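Local coordinates for uncharacterized protein (Bordetella bronchiseptica, PDB 4XG0) that probably phosphorylates acid sugars as a member of the DUF1537 kinase family, which serves catabolic pathways for such sugars, at residues Leu289-Trp298 against Val335-Leu346. Numbering follows the deposited sequence.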
# COMPACT_ATOMS: atom_id res chain seq x y z
N LEU A 289 -29.44 8.17 -21.66
CA LEU A 289 -29.47 7.21 -22.75
C LEU A 289 -29.13 7.89 -24.06
O LEU A 289 -28.39 7.34 -24.87
CB LEU A 289 -30.86 6.62 -22.87
CG LEU A 289 -31.19 5.54 -21.84
CD1 LEU A 289 -32.64 5.15 -22.03
CD2 LEU A 289 -30.26 4.36 -22.06
N ALA A 290 -29.69 9.07 -24.27
CA ALA A 290 -29.42 9.82 -25.49
C ALA A 290 -27.94 10.21 -25.58
O ALA A 290 -27.31 10.07 -26.63
CB ALA A 290 -30.29 11.05 -25.56
N GLN A 291 -27.37 10.68 -24.47
CA GLN A 291 -25.96 11.09 -24.47
C GLN A 291 -25.01 9.92 -24.68
O GLN A 291 -24.01 10.03 -25.42
CB GLN A 291 -25.61 11.83 -23.17
CG GLN A 291 -26.32 13.19 -23.03
CD GLN A 291 -26.18 13.79 -21.64
OE1 GLN A 291 -26.05 13.08 -20.64
NE2 GLN A 291 -26.20 15.11 -21.57
N LEU A 292 -25.29 8.79 -24.04
CA LEU A 292 -24.47 7.61 -24.18
C LEU A 292 -24.32 7.18 -25.66
O LEU A 292 -23.25 6.71 -26.06
CB LEU A 292 -25.02 6.49 -23.32
CG LEU A 292 -24.26 5.18 -23.38
CD1 LEU A 292 -22.77 5.36 -23.13
CD2 LEU A 292 -24.90 4.24 -22.36
N ALA A 293 -25.39 7.35 -26.47
CA ALA A 293 -25.33 6.98 -27.89
C ALA A 293 -24.74 8.09 -28.77
O ALA A 293 -24.65 7.92 -29.99
CB ALA A 293 -26.74 6.60 -28.40
N ASP A 294 -24.34 9.20 -28.17
CA ASP A 294 -23.87 10.38 -28.90
C ASP A 294 -22.36 10.53 -28.72
O ASP A 294 -21.87 10.84 -27.63
CB ASP A 294 -24.58 11.62 -28.36
CG ASP A 294 -24.35 12.85 -29.22
OD1 ASP A 294 -23.36 12.87 -29.99
OD2 ASP A 294 -25.16 13.79 -29.12
N ASP A 295 -21.60 10.25 -29.77
CA ASP A 295 -20.17 10.12 -29.56
C ASP A 295 -19.57 11.49 -29.23
O ASP A 295 -18.50 11.58 -28.61
CB ASP A 295 -19.46 9.49 -30.76
CG ASP A 295 -18.13 8.85 -30.37
OD1 ASP A 295 -18.13 7.96 -29.48
OD2 ASP A 295 -17.10 9.23 -30.98
N ARG A 296 -20.27 12.54 -29.63
CA ARG A 296 -19.86 13.91 -29.31
C ARG A 296 -19.81 14.16 -27.81
O ARG A 296 -18.92 14.86 -27.31
CB ARG A 296 -20.77 14.91 -29.99
CG ARG A 296 -20.56 14.93 -31.51
CD ARG A 296 -21.62 15.72 -32.23
NE ARG A 296 -22.95 15.20 -31.92
CZ ARG A 296 -24.07 15.61 -32.50
NH1 ARG A 296 -24.03 16.54 -33.45
NH2 ARG A 296 -25.23 15.07 -32.14
N ASN A 297 -20.77 13.58 -27.09
CA ASN A 297 -20.82 13.75 -25.64
C ASN A 297 -19.63 13.02 -24.98
O ASN A 297 -18.98 13.54 -24.07
CB ASN A 297 -22.16 13.19 -25.11
CG ASN A 297 -22.45 13.60 -23.67
OD1 ASN A 297 -21.97 12.97 -22.72
ND2 ASN A 297 -23.28 14.63 -23.50
N TRP A 298 -19.31 11.83 -25.48
CA TRP A 298 -18.15 11.07 -24.99
C TRP A 298 -16.87 11.87 -25.23
O TRP A 298 -16.07 12.05 -24.32
CB TRP A 298 -18.04 9.73 -25.72
CG TRP A 298 -16.72 9.01 -25.51
CD1 TRP A 298 -15.74 8.79 -26.46
CD2 TRP A 298 -16.24 8.40 -24.31
NE1 TRP A 298 -14.70 8.10 -25.91
CE2 TRP A 298 -14.99 7.84 -24.59
CE3 TRP A 298 -16.77 8.27 -23.01
CZ2 TRP A 298 -14.24 7.17 -23.64
CZ3 TRP A 298 -16.03 7.61 -22.08
CH2 TRP A 298 -14.77 7.07 -22.39
N VAL A 335 -26.48 -0.59 -23.97
CA VAL A 335 -25.87 0.34 -23.03
C VAL A 335 -24.54 -0.20 -22.51
O VAL A 335 -23.53 0.51 -22.52
CB VAL A 335 -26.81 0.68 -21.83
CG1 VAL A 335 -26.01 1.27 -20.66
CG2 VAL A 335 -27.90 1.66 -22.26
N ALA A 336 -24.52 -1.46 -22.08
CA ALA A 336 -23.30 -2.07 -21.56
C ALA A 336 -22.27 -2.24 -22.70
O ALA A 336 -21.08 -2.00 -22.52
CB ALA A 336 -23.63 -3.39 -20.94
N ARG A 337 -22.76 -2.64 -23.86
CA ARG A 337 -21.86 -2.86 -25.01
C ARG A 337 -21.13 -1.56 -25.31
O ARG A 337 -19.90 -1.53 -25.51
CB ARG A 337 -22.66 -3.29 -26.24
N ARG A 338 -21.90 -0.48 -25.36
CA ARG A 338 -21.39 0.86 -25.61
C ARG A 338 -20.41 1.33 -24.53
O ARG A 338 -19.34 1.85 -24.86
CB ARG A 338 -22.57 1.82 -25.72
CG ARG A 338 -22.21 3.29 -25.88
CD ARG A 338 -21.66 3.56 -27.24
NE ARG A 338 -21.47 4.99 -27.48
CZ ARG A 338 -20.60 5.48 -28.36
NH1 ARG A 338 -20.48 6.79 -28.51
NH2 ARG A 338 -19.85 4.66 -29.08
N LEU A 339 -20.77 1.17 -23.26
CA LEU A 339 -19.85 1.55 -22.18
C LEU A 339 -18.55 0.77 -22.28
O LEU A 339 -17.45 1.31 -22.06
CB LEU A 339 -20.51 1.36 -20.80
CG LEU A 339 -21.34 2.54 -20.32
CD1 LEU A 339 -21.91 2.20 -18.94
CD2 LEU A 339 -20.53 3.84 -20.27
N GLY A 340 -18.66 -0.50 -22.66
CA GLY A 340 -17.49 -1.35 -22.82
C GLY A 340 -16.59 -0.84 -23.90
O GLY A 340 -15.37 -0.79 -23.75
N GLU A 341 -17.19 -0.48 -25.03
CA GLU A 341 -16.39 0.01 -26.15
C GLU A 341 -15.70 1.32 -25.78
O GLU A 341 -14.51 1.50 -26.09
CB GLU A 341 -17.25 0.20 -27.39
CG GLU A 341 -17.63 -1.12 -28.05
CD GLU A 341 -17.10 -1.24 -29.47
OE1 GLU A 341 -17.68 -0.60 -30.38
OE2 GLU A 341 -16.11 -1.98 -29.69
N LEU A 342 -16.43 2.24 -25.14
CA LEU A 342 -15.82 3.53 -24.75
C LEU A 342 -14.69 3.36 -23.69
O LEU A 342 -13.62 3.97 -23.80
CB LEU A 342 -16.90 4.48 -24.24
CG LEU A 342 -17.96 4.85 -25.30
CD1 LEU A 342 -19.07 5.72 -24.74
CD2 LEU A 342 -17.33 5.54 -26.51
N ALA A 343 -14.93 2.52 -22.69
CA ALA A 343 -13.91 2.23 -21.70
C ALA A 343 -12.65 1.77 -22.40
O ALA A 343 -11.54 2.20 -22.05
CB ALA A 343 -14.39 1.18 -20.71
N ALA A 344 -12.80 0.89 -23.38
CA ALA A 344 -11.62 0.35 -24.09
C ALA A 344 -10.92 1.43 -24.86
O ALA A 344 -9.68 1.49 -24.88
CB ALA A 344 -12.03 -0.78 -25.03
N ARG A 345 -11.69 2.28 -25.53
CA ARG A 345 -11.07 3.39 -26.26
C ARG A 345 -10.22 4.25 -25.32
O ARG A 345 -9.11 4.68 -25.68
CB ARG A 345 -12.12 4.22 -26.98
CG ARG A 345 -12.58 3.63 -28.30
CD ARG A 345 -13.81 4.33 -28.88
NE ARG A 345 -13.68 5.78 -28.96
CZ ARG A 345 -14.68 6.60 -29.30
NH1 ARG A 345 -15.85 6.10 -29.58
NH2 ARG A 345 -14.50 7.92 -29.35
N LEU A 346 -10.74 4.50 -24.13
CA LEU A 346 -10.04 5.35 -23.15
C LEU A 346 -8.75 4.72 -22.60
O LEU A 346 -7.71 5.39 -22.48
CB LEU A 346 -10.98 5.63 -21.99
CG LEU A 346 -10.44 6.64 -21.00
CD1 LEU A 346 -9.89 7.83 -21.69
CD2 LEU A 346 -11.58 7.07 -20.11
O HOH W 1 -21.34 8.43 -26.18
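W298 lays one face of its indole against L342: CD2 of L342 stands 3.5 Å from the centroid of the W298 five-membered ring, directly over the face, a CH-pi contact, while CB of L342 lies over the same face of the indole, above the six-membered ring and offset toward the rim. R345 meets the edge of this indole; its guanidinium, turned 79° from the ring plane, presents a face to the indole rim, with R345 NH2 3.3 Å from W298 CD1. That group is held in place by D295, whose OD1 is shared by two arginines. R345 NH1 meets D295 OD1 at 2.9 Å on the syn side, tilted out of the carboxylate plane, and R338 NH1 uses the anti lone pair of the same D295 OD1 at 2.8 Å. A weak bond joins R345 NH2 to D295 OD2, so one carboxylate ties together two arginines about two helical turns apart. Both segments belong to the nucleotide-binding C-terminal domain, where helix 334-349 and helices 289-292 and 295-304 pack beside each other near strands 283-285 and 317-321; W285 of the edge strand touches L292 and L342 and meets W298 edge-to-face. R338, bent at chi2, also sends NE almost straight (171°) to the carbonyl O of L292, at the end of helix 289-292, in both the carbonyl and guanidinium planes. A water lies in hydrogen-bonding contact with L292 O, D294 O and R338 NH1, at the turn between the two helices. L292, with CG anti to the backbone N (chi1 179°), enters as a knob among V335, R338, L339 and L342: L292 CD1 lies 3.5 Å from R338 CG, and CD2 meets V335 CG1.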